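Local coordinates for protein ethylbenzene dehydrogenase alpha-subunit (Aromatoleum aromaticum, PDB 2IVF) that belongs to the molybdopterin oxidoreductase family, as the alpha subunit of its enzyme, and holds a molybdenum atom, an iron/sulfur cluster and the ligands MGD and MD1, at residues K70-D75 and I102-E107; K76-S81 and V96-G101. All blocks are in the same frame, centred on the assembly; numbering follows the deposited sequence.

Contact 1 of 2, residues K70-D75 and I102-E107; sequences KEWKWD and IVWREE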
ATOM      1  N   LYS A  70     -28.344   2.977  11.823  1.00 30.49           N
ATOM      2  CA  LYS A  70     -27.681   2.611  13.083  1.00 31.01           C
ATOM      3  C   LYS A  70     -26.165   2.630  13.067  1.00 29.78           C
ATOM      4  O   LYS A  70     -25.566   2.938  14.062  1.00 29.42           O
ATOM      5  CB  LYS A  70     -28.103   1.195  13.566  1.00 32.23           C
ATOM      6  CG  LYS A  70     -29.327   1.182  14.467  1.00 34.97           C
ATOM      7  CD  LYS A  70     -29.473  -0.119  15.315  1.00 34.83           C
ATOM      8  CE  LYS A  70     -30.805  -0.103  16.114  1.00 36.42           C
ATOM      9  NZ  LYS A  70     -30.897  -1.109  17.252  1.00 38.02           N
ATOM     10  N   GLU A  71     -25.534   2.245  11.969  1.00 29.34           N
ATOM     11  CA  GLU A  71     -24.086   2.167  11.931  1.00 28.62           C
ATOM     12  C   GLU A  71     -23.420   3.526  11.710  1.00 26.94           C
ATOM     13  O   GLU A  71     -22.235   3.703  12.033  1.00 27.30           O
ATOM     14  CB  GLU A  71     -23.635   1.248  10.803  1.00 30.36           C
ATOM     15  CG  GLU A  71     -23.876  -0.215  11.101  1.00 33.79           C
ATOM     16  CD  GLU A  71     -22.875  -0.763  12.105  1.00 36.65           C
ATOM     17  OE1 GLU A  71     -21.832  -0.106  12.366  1.00 41.00           O
ATOM     18  OE2 GLU A  71     -23.158  -1.840  12.639  1.00 39.63           O
ATOM     19  N   TRP A  72     -24.158   4.448  11.114  1.00 25.78           N
ATOM     20  CA  TRP A  72     -23.630   5.744  10.704  1.00 24.94           C
ATOM     21  C   TRP A  72     -23.874   6.724  11.884  1.00 24.52           C
ATOM     22  O   TRP A  72     -24.690   7.666  11.830  1.00 23.81           O
ATOM     23  CB  TRP A  72     -24.276   6.194   9.371  1.00 24.52           C
ATOM     24  CG  TRP A  72     -23.673   7.412   8.856  1.00 23.56           C
ATOM     25  CD1 TRP A  72     -24.289   8.601   8.698  1.00 24.03           C
ATOM     26  CD2 TRP A  72     -22.306   7.619   8.526  1.00 22.24           C
ATOM     27  NE1 TRP A  72     -23.413   9.528   8.261  1.00 24.12           N
ATOM     28  CE2 TRP A  72     -22.177   8.972   8.160  1.00 23.64           C
ATOM     29  CE3 TRP A  72     -21.162   6.787   8.480  1.00 23.77           C
ATOM     30  CZ2 TRP A  72     -20.964   9.528   7.728  1.00 21.78           C
ATOM     31  CZ3 TRP A  72     -19.953   7.353   8.088  1.00 22.04           C
ATOM     32  CH2 TRP A  72     -19.866   8.712   7.744  1.00 23.08           C
ATOM     33  N   LYS A  73     -23.142   6.449  12.957  1.00 23.99           N
ATOM     34  CA  LYS A  73     -23.267   7.144  14.229  1.00 24.50           C
ATOM     35  C   LYS A  73     -21.923   7.047  14.925  1.00 24.18           C
ATOM     36  O   LYS A  73     -21.185   6.104  14.707  1.00 25.20           O
ATOM     37  CB  LYS A  73     -24.330   6.476  15.100  1.00 25.14           C
ATOM     38  CG  LYS A  73     -25.684   6.764  14.592  1.00 26.06           C
ATOM     39  CD  LYS A  73     -26.723   6.034  15.316  1.00 26.30           C
ATOM     40  CE  LYS A  73     -28.055   6.190  14.611  1.00 27.17           C
ATOM     41  NZ  LYS A  73     -28.861   7.232  15.266  1.00 29.52           N
ATOM     42  N   TRP A  74     -21.605   8.028  15.750  1.00 24.06           N
ATOM     43  CA  TRP A  74     -20.329   8.051  16.441  1.00 24.40           C
ATOM     44  C   TRP A  74     -20.433   9.073  17.561  1.00 24.16           C
ATOM     45  O   TRP A  74     -21.421   9.798  17.644  1.00 23.25           O
ATOM     46  CB  TRP A  74     -19.191   8.412  15.495  1.00 24.61           C
ATOM     47  CG  TRP A  74     -19.384   9.676  14.787  1.00 25.21           C
ATOM     48  CD1 TRP A  74     -19.040  10.928  15.237  1.00 26.18           C
ATOM     49  CD2 TRP A  74     -19.986   9.872  13.478  1.00 27.11           C
ATOM     50  NE1 TRP A  74     -19.415  11.877  14.308  1.00 25.43           N
ATOM     51  CE2 TRP A  74     -19.966  11.261  13.216  1.00 25.44           C
ATOM     52  CE3 TRP A  74     -20.536   9.014  12.513  1.00 25.21           C
ATOM     53  CZ2 TRP A  74     -20.486  11.807  12.048  1.00 25.27           C
ATOM     54  CZ3 TRP A  74     -21.038   9.571  11.331  1.00 24.96           C
ATOM     55  CH2 TRP A  74     -20.996  10.937  11.103  1.00 25.27           C
ATOM     56  N   ASP A  75     -19.420   9.120  18.417  1.00 24.46           N
ATOM     57  CA  ASP A  75     -19.461  10.038  19.563  1.00 24.68           C
ATOM     58  C   ASP A  75     -18.694  11.333  19.295  1.00 24.92           C
ATOM     59  O   ASP A  75     -19.126  12.412  19.694  1.00 25.81           O
ATOM     60  CB  ASP A  75     -18.875   9.352  20.804  1.00 24.86           C
ATOM     61  CG  ASP A  75     -19.745   8.188  21.313  1.00 26.73           C
ATOM     62  OD1 ASP A  75     -20.965   8.179  21.047  1.00 25.71           O
ATOM     63  OD2 ASP A  75     -19.201   7.311  22.032  1.00 27.84           O
ATOM     64  N   ILE A 102     -13.501   4.041  21.560  1.00 28.83           N
ATOM     65  CA  ILE A 102     -12.672   3.270  20.657  1.00 28.36           C
ATOM     66  C   ILE A 102     -12.626   3.987  19.301  1.00 26.17           C
ATOM     67  O   ILE A 102     -13.618   4.615  18.901  1.00 24.96           O
ATOM     68  CB  ILE A 102     -13.316   1.842  20.560  1.00 29.24           C
ATOM     69  CG1 ILE A 102     -13.114   1.092  21.896  1.00 33.02           C
ATOM     70  CG2 ILE A 102     -12.807   1.033  19.475  1.00 30.68           C
ATOM     71  CD1 ILE A 102     -11.695   1.076  22.385  1.00 36.31           C
ATOM     72  N   VAL A 103     -11.505   3.896  18.589  1.00 25.52           N
ATOM     73  CA  VAL A 103     -11.487   4.362  17.185  1.00 24.84           C
ATOM     74  C   VAL A 103     -12.293   3.404  16.308  1.00 24.41           C
ATOM     75  O   VAL A 103     -11.893   2.263  16.056  1.00 24.46           O
ATOM     76  CB  VAL A 103     -10.066   4.474  16.616  1.00 24.86           C
ATOM     77  CG1 VAL A 103     -10.111   4.873  15.114  1.00 20.13           C
ATOM     78  CG2 VAL A 103      -9.216   5.471  17.459  1.00 25.03           C
ATOM     79  N   TRP A 104     -13.433   3.865  15.843  1.00 24.19           N
ATOM     80  CA  TRP A 104     -14.289   3.067  14.997  1.00 23.54           C
ATOM     81  C   TRP A 104     -13.788   3.048  13.552  1.00 23.67           C
ATOM     82  O   TRP A 104     -13.644   1.995  12.956  1.00 23.18           O
ATOM     83  CB  TRP A 104     -15.684   3.634  15.070  1.00 23.91           C
ATOM     84  CG  TRP A 104     -16.575   3.148  14.031  1.00 24.11           C
ATOM     85  CD1 TRP A 104     -16.754   1.869  13.610  1.00 25.76           C
ATOM     86  CD2 TRP A 104     -17.453   3.953  13.274  1.00 25.60           C
ATOM     87  NE1 TRP A 104     -17.688   1.851  12.582  1.00 25.94           N
ATOM     88  CE2 TRP A 104     -18.142   3.121  12.387  1.00 26.13           C
ATOM     89  CE3 TRP A 104     -17.693   5.314  13.228  1.00 25.52           C
ATOM     90  CZ2 TRP A 104     -19.057   3.612  11.491  1.00 25.08           C
ATOM     91  CZ3 TRP A 104     -18.643   5.787  12.364  1.00 25.69           C
ATOM     92  CH2 TRP A 104     -19.289   4.953  11.504  1.00 25.34           C
ATOM     93  N   ARG A 105     -13.526   4.231  12.994  1.00 23.63           N
ATOM     94  CA  ARG A 105     -13.049   4.322  11.613  1.00 23.42           C
ATOM     95  C   ARG A 105     -12.446   5.686  11.402  1.00 23.67           C
ATOM     96  O   ARG A 105     -12.498   6.549  12.302  1.00 22.72           O
ATOM     97  CB  ARG A 105     -14.200   4.147  10.628  1.00 23.75           C
ATOM     98  CG  ARG A 105     -15.131   5.305  10.634  1.00 23.48           C
ATOM     99  CD  ARG A 105     -16.247   5.102   9.674  1.00 22.65           C
ATOM    100  NE  ARG A 105     -15.840   5.212   8.278  1.00 22.30           N
ATOM    101  CZ  ARG A 105     -15.877   6.332   7.543  1.00 19.13           C
ATOM    102  NH1 ARG A 105     -16.240   7.475   8.058  1.00 19.91           N
ATOM    103  NH2 ARG A 105     -15.524   6.295   6.280  1.00 22.40           N
ATOM    104  N   GLU A 106     -11.880   5.853  10.204  1.00 22.85           N
ATOM    105  CA  GLU A 106     -11.322   7.125   9.786  1.00 22.95           C
ATOM    106  C   GLU A 106     -11.766   7.416   8.360  1.00 22.42           C
ATOM    107  O   GLU A 106     -12.175   6.516   7.616  1.00 22.13           O
ATOM    108  CB  GLU A 106      -9.801   7.061   9.870  1.00 22.81           C
ATOM    109  CG  GLU A 106      -9.179   5.868   9.096  1.00 24.66           C
ATOM    110  CD  GLU A 106      -8.915   4.697   9.995  1.00 26.98           C
ATOM    111  OE1 GLU A 106      -7.946   4.737  10.791  1.00 25.92           O
ATOM    112  OE2 GLU A 106      -9.662   3.709   9.916  1.00 26.66           O
ATOM    113  N   GLU A 107     -11.689   8.683   7.984  1.00 22.74           N
ATOM    114  CA  GLU A 107     -11.977   9.084   6.637  1.00 22.36           C
ATOM    115  C   GLU A 107     -11.258  10.389   6.305  1.00 22.36           C
ATOM    116  O   GLU A 107     -11.168  11.300   7.151  1.00 22.25           O
ATOM    117  CB  GLU A 107     -13.494   9.261   6.483  1.00 22.17           C
ATOM    118  CG  GLU A 107     -13.931   9.701   5.087  1.00 22.32           C
ATOM    119  CD  GLU A 107     -15.413   9.549   4.770  1.00 21.97           C
ATOM    120  OE1 GLU A 107     -16.205   8.968   5.564  1.00 23.45           O
ATOM    121  OE2 GLU A 107     -15.815  10.053   3.690  1.00 23.05           O
TER

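Contact 2 of 2, residues K76-S81 and V96-G101; sequences KVNWGS and VYVRNG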
ATOM      1  N   LYS A  76     -17.506  11.208  18.718  1.00 24.95           N
ATOM      2  CA  LYS A  76     -16.694  12.386  18.417  1.00 24.98           C
ATOM      3  C   LYS A  76     -15.746  12.156  17.263  1.00 23.85           C
ATOM      4  O   LYS A  76     -15.538  11.038  16.804  1.00 23.27           O
ATOM      5  CB  LYS A  76     -15.910  12.843  19.647  1.00 25.45           C
ATOM      6  CG  LYS A  76     -14.872  11.875  20.075  1.00 27.42           C
ATOM      7  CD  LYS A  76     -13.756  12.486  20.962  1.00 28.17           C
ATOM      8  CE  LYS A  76     -12.634  11.400  21.104  1.00 31.27           C
ATOM      9  NZ  LYS A  76     -11.283  11.906  21.473  1.00 30.23           N
ATOM     10  N   VAL A  77     -15.172  13.240  16.778  1.00 23.34           N
ATOM     11  CA  VAL A  77     -14.257  13.180  15.653  1.00 23.37           C
ATOM     12  C   VAL A  77     -13.090  14.071  16.005  1.00 22.68           C
ATOM     13  O   VAL A  77     -13.285  15.191  16.496  1.00 19.03           O
ATOM     14  CB  VAL A  77     -14.900  13.658  14.326  1.00 24.55           C
ATOM     15  CG1 VAL A  77     -13.876  13.589  13.222  1.00 23.67           C
ATOM     16  CG2 VAL A  77     -16.159  12.832  13.987  1.00 25.56           C
ATOM     17  N   ASN A  78     -11.895  13.549  15.786  1.00 22.67           N
ATOM     18  CA  ASN A  78     -10.621  14.274  15.959  1.00 23.65           C
ATOM     19  C   ASN A  78      -9.806  14.213  14.681  1.00 23.72           C
ATOM     20  O   ASN A  78     -10.085  13.394  13.803  1.00 23.84           O
ATOM     21  CB  ASN A  78      -9.794  13.576  17.039  1.00 24.30           C
ATOM     22  CG  ASN A  78     -10.469  13.611  18.410  1.00 27.49           C
ATOM     23  OD1 ASN A  78     -11.234  12.734  18.744  1.00 33.11           O
ATOM     24  ND2 ASN A  78     -10.160  14.609  19.201  1.00 32.56           N
ATOM     25  N   TRP A  79      -8.741  15.008  14.616  1.00 22.90           N
ATOM     26  CA  TRP A  79      -7.816  14.921  13.523  1.00 23.58           C
ATOM     27  C   TRP A  79      -6.855  13.761  13.716  1.00 22.81           C
ATOM     28  O   TRP A  79      -6.350  13.522  14.797  1.00 21.28           O
ATOM     29  CB  TRP A  79      -6.954  16.194  13.410  1.00 23.42           C
ATOM     30  CG  TRP A  79      -7.668  17.418  13.040  1.00 22.30           C
ATOM     31  CD1 TRP A  79      -7.614  18.603  13.695  1.00 22.76           C
ATOM     32  CD2 TRP A  79      -8.545  17.604  11.942  1.00 21.61           C
ATOM     33  NE1 TRP A  79      -8.365  19.546  13.027  1.00 24.92           N
ATOM     34  CE2 TRP A  79      -8.951  18.954  11.953  1.00 22.65           C
ATOM     35  CE3 TRP A  79      -9.004  16.765  10.912  1.00 23.31           C
ATOM     36  CZ2 TRP A  79      -9.819  19.480  11.014  1.00 24.04           C
ATOM     37  CZ3 TRP A  79      -9.852  17.304   9.971  1.00 22.41           C
ATOM     38  CH2 TRP A  79     -10.239  18.637  10.020  1.00 22.97           C
ATOM     39  N   GLY A  80      -6.608  13.038  12.630  1.00 23.73           N
ATOM     40  CA  GLY A  80      -5.570  12.039  12.647  1.00 23.39           C
ATOM     41  C   GLY A  80      -4.846  11.931  11.326  1.00 23.49           C
ATOM     42  O   GLY A  80      -5.275  12.429  10.299  1.00 22.71           O
ATOM     43  N   SER A  81      -3.686  11.308  11.417  1.00 23.26           N
ATOM     44  CA  SER A  81      -2.890  10.908  10.285  1.00 23.73           C
ATOM     45  C   SER A  81      -1.988   9.769  10.779  1.00 22.27           C
ATOM     46  O   SER A  81      -2.150   9.295  11.925  1.00 23.46           O
ATOM     47  CB  SER A  81      -2.067  12.066   9.694  1.00 23.36           C
ATOM     48  OG  SER A  81      -1.643  11.735   8.390  1.00 23.66           O
ATOM     49  N   VAL A  96     -10.916  11.133  12.466  1.00 23.05           N
ATOM     50  CA  VAL A  96     -10.868   9.915  13.279  1.00 23.06           C
ATOM     51  C   VAL A  96     -12.128   9.855  14.105  1.00 22.89           C
ATOM     52  O   VAL A  96     -12.406  10.758  14.941  1.00 22.83           O
ATOM     53  CB  VAL A  96      -9.611   9.906  14.175  1.00 21.81           C
ATOM     54  CG1 VAL A  96      -9.560   8.598  15.083  1.00 23.07           C
ATOM     55  CG2 VAL A  96      -8.369  10.015  13.245  1.00 22.28           C
ATOM     56  N   TYR A  97     -12.933   8.822  13.856  1.00 23.51           N
ATOM     57  CA  TYR A  97     -14.286   8.717  14.437  1.00 22.75           C
ATOM     58  C   TYR A  97     -14.244   7.788  15.624  1.00 23.94           C
ATOM     59  O   TYR A  97     -13.881   6.630  15.493  1.00 23.83           O
ATOM     60  CB  TYR A  97     -15.294   8.140  13.447  1.00 23.00           C
ATOM     61  CG  TYR A  97     -15.527   8.958  12.226  1.00 21.33           C
ATOM     62  CD1 TYR A  97     -14.619   8.924  11.170  1.00 23.56           C
ATOM     63  CD2 TYR A  97     -16.693   9.687  12.083  1.00 22.65           C
ATOM     64  CE1 TYR A  97     -14.832   9.625  10.041  1.00 22.95           C
ATOM     65  CE2 TYR A  97     -16.943  10.432  10.910  1.00 22.76           C
ATOM     66  CZ  TYR A  97     -16.003  10.383   9.900  1.00 22.60           C
ATOM     67  OH  TYR A  97     -16.194  11.086   8.756  1.00 22.87           O
ATOM     68  N   VAL A  98     -14.575   8.323  16.790  1.00 24.34           N
ATOM     69  CA  VAL A  98     -14.470   7.569  18.027  1.00 24.32           C
ATOM     70  C   VAL A  98     -15.872   7.249  18.483  1.00 25.38           C
ATOM     71  O   VAL A  98     -16.733   8.109  18.471  1.00 24.35           O
ATOM     72  CB  VAL A  98     -13.756   8.385  19.116  1.00 25.13           C
ATOM     73  CG1 VAL A  98     -13.839   7.670  20.496  1.00 23.69           C
ATOM     74  CG2 VAL A  98     -12.331   8.693  18.706  1.00 24.51           C
ATOM     75  N   ARG A  99     -16.107   6.013  18.885  1.00 26.63           N
ATOM     76  CA  ARG A  99     -17.301   5.741  19.593  1.00 28.77           C
ATOM     77  C   ARG A  99     -17.114   4.656  20.632  1.00 29.34           C
ATOM     78  O   ARG A  99     -16.251   3.785  20.507  1.00 28.46           O
ATOM     79  CB  ARG A  99     -18.464   5.472  18.640  1.00 29.53           C
ATOM     80  CG  ARG A  99     -18.330   4.291  17.825  1.00 29.66           C
ATOM     81  CD  ARG A  99     -19.484   4.210  16.830  1.00 29.10           C
ATOM     82  NE  ARG A  99     -19.493   2.869  16.308  1.00 27.75           N
ATOM     83  CZ  ARG A  99     -20.149   2.443  15.236  1.00 26.94           C
ATOM     84  NH1 ARG A  99     -20.897   3.260  14.485  1.00 23.48           N
ATOM     85  NH2 ARG A  99     -20.026   1.155  14.921  1.00 24.94           N
ATOM     86  N   ASN A 100     -17.884   4.790  21.710  1.00 30.94           N
ATOM     87  CA  ASN A 100     -17.746   3.881  22.832  1.00 31.68           C
ATOM     88  C   ASN A 100     -16.278   3.822  23.255  1.00 31.23           C
ATOM     89  O   ASN A 100     -15.779   2.759  23.554  1.00 32.41           O
ATOM     90  CB  ASN A 100     -18.246   2.488  22.412  1.00 33.18           C
ATOM     91  CG  ASN A 100     -19.690   2.511  21.866  1.00 35.90           C
ATOM     92  OD1 ASN A 100     -20.543   3.238  22.375  1.00 41.60           O
ATOM     93  ND2 ASN A 100     -19.961   1.699  20.839  1.00 40.69           N
ATOM     94  N   GLY A 101     -15.586   4.966  23.242  1.00 30.53           N
ATOM     95  CA  GLY A 101     -14.178   5.057  23.674  1.00 30.44           C
ATOM     96  C   GLY A 101     -13.133   4.361  22.800  1.00 30.20           C
ATOM     97  O   GLY A 101     -12.012   4.140  23.223  1.00 31.77           O
TER

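Contact 1 of 2, residues K70-D75 and I102-E107
Three tryptophans meet where the loop 70-75 runs past an edge strand of a three-stranded antiparallel sheet: Trp72 and Trp74 from the loop, Trp104 from strand 102-107. Trp104 sits at a classic beta bulge, where it and Arg105 both face Tyr97 of the neighbouring strand, and its six-membered ring reaches toward the loop. The side chains of Trp104 and Trp72 cross at about a right angle, with Trp104 CH2 4.0 Å from Trp72 CE3. Those of Trp104 and Trp74 meet at a slant, CZ3 of Trp104 coming 3.7 Å from CE3 of Trp74. In both cases the loop tryptophan's carbon lies beside the edge of the Trp104 ring, near its plane. Within the loop, the six-membered ring of Trp74 stands over the Trp72 ring, with Trp74 CZ3 3.4 Å above the Trp72 plane. Chi1 of 55° sets CG of Trp74 between its backbone N and carbonyl carbon, whereas in Trp72 CG stands opposite the backbone N (chi1 -174°), and the ring comes back toward the strand although the side chain sets off away from it. The inverse gamma turn centred on Trp72 brings two loop carbonyls to Trp104; the nearer, Glu71 O, is 3.2 Å from Trp104 CZ2. Both carbonyls, Glu71 O and Lys73 O, also accept hydrogen bonds from Arg99. On the beta subunit, Thr350 accepts a bond from Trp72 NE1, and Arg217 and Arg228 form salt bridges with Glu107. The CD of Arg105 packs over one face of Trp104. Arg105 also forms an end-on salt bridge to Glu107 OE1, which lies near the guanidinium plane: NH1 takes the anti lone pair at 2.9 Å, and NH2 comes from above the carboxylate plane at 2.8 Å.

Contact 2 of 2, residues K76-S81 and V96-G101
Four backbone hydrogen bonds join Lys76 and Asn78 to Val98 and Val96, two for each pair. The straightest runs from Val98 N to Lys76 O, at 2.9 Å and 178°; the return bond, Lys76 N to Val98 O, is longer at 3.2 Å. In the other pair Val96 N reaches Asn78 O at 2.8 Å, while Asn78 N donates to Val96 O. Between them Val77 and Tyr97 form the non-hydrogen-bonded pair; beside it Val77 CA approaches Val96 O to 3.1 Å in a CA-H...O contact. Along the first strand Lys76 NZ donates to Asn78 OD1 at 2.9 Å, from 31° off the carbonyl plane, and also to Ser677 O. Its aliphatic chain, extended beyond CG, runs alongside Val98, with Lys76 CE 3.6 Å from Val98 CG2. Asn78 turns its other amide atom, ND2, to Asp675. On the face holding Val77 and Tyr97 the two side chains lie side by side, Val77 CG2 meeting Tyr97 CD2 at 3.7 Å. Leu349 of the beta subunit packs on both, and Tyr97 OH bonds to Pro348 O of that subunit. Farther along, Val96 CG2, anti to its carbonyl carbon, rests 3.5 Å from Gly80 CA. Ser81 follows at the iron/sulfur cluster, its OG bonded to Cys92 O. The arrangement is an antiparallel strand pair with alternating hydrogen-bonded and non-hydrogen-bonded pairs, in a small three-stranded meander whose first strand leads into the iron/sulfur cluster pocket.

How the contacts relate
Both contacts reach one three-stranded antiparallel sheet, in which strand 94-99 lies between 76-80 and 102-108; contact 1 does so through strand 102-108 alone. Their centres are about 7 Å apart, and along the chain contact 2 is nested within the loop that contact 1 closes. Tyr97 bridges them through its backbone: its N is 2.8 Å from Arg105 O and its O 2.8 Å from Trp104 N, both probable hydrogen bonds. At the turn end, Asp75 OD2 lies 3.5 Å from Arg99 CA. At the cluster end, the side chain of Glu107 in contact 1 is about 10 Å from the iron/sulfur cluster, whereas Ser81 in contact 2 touches it.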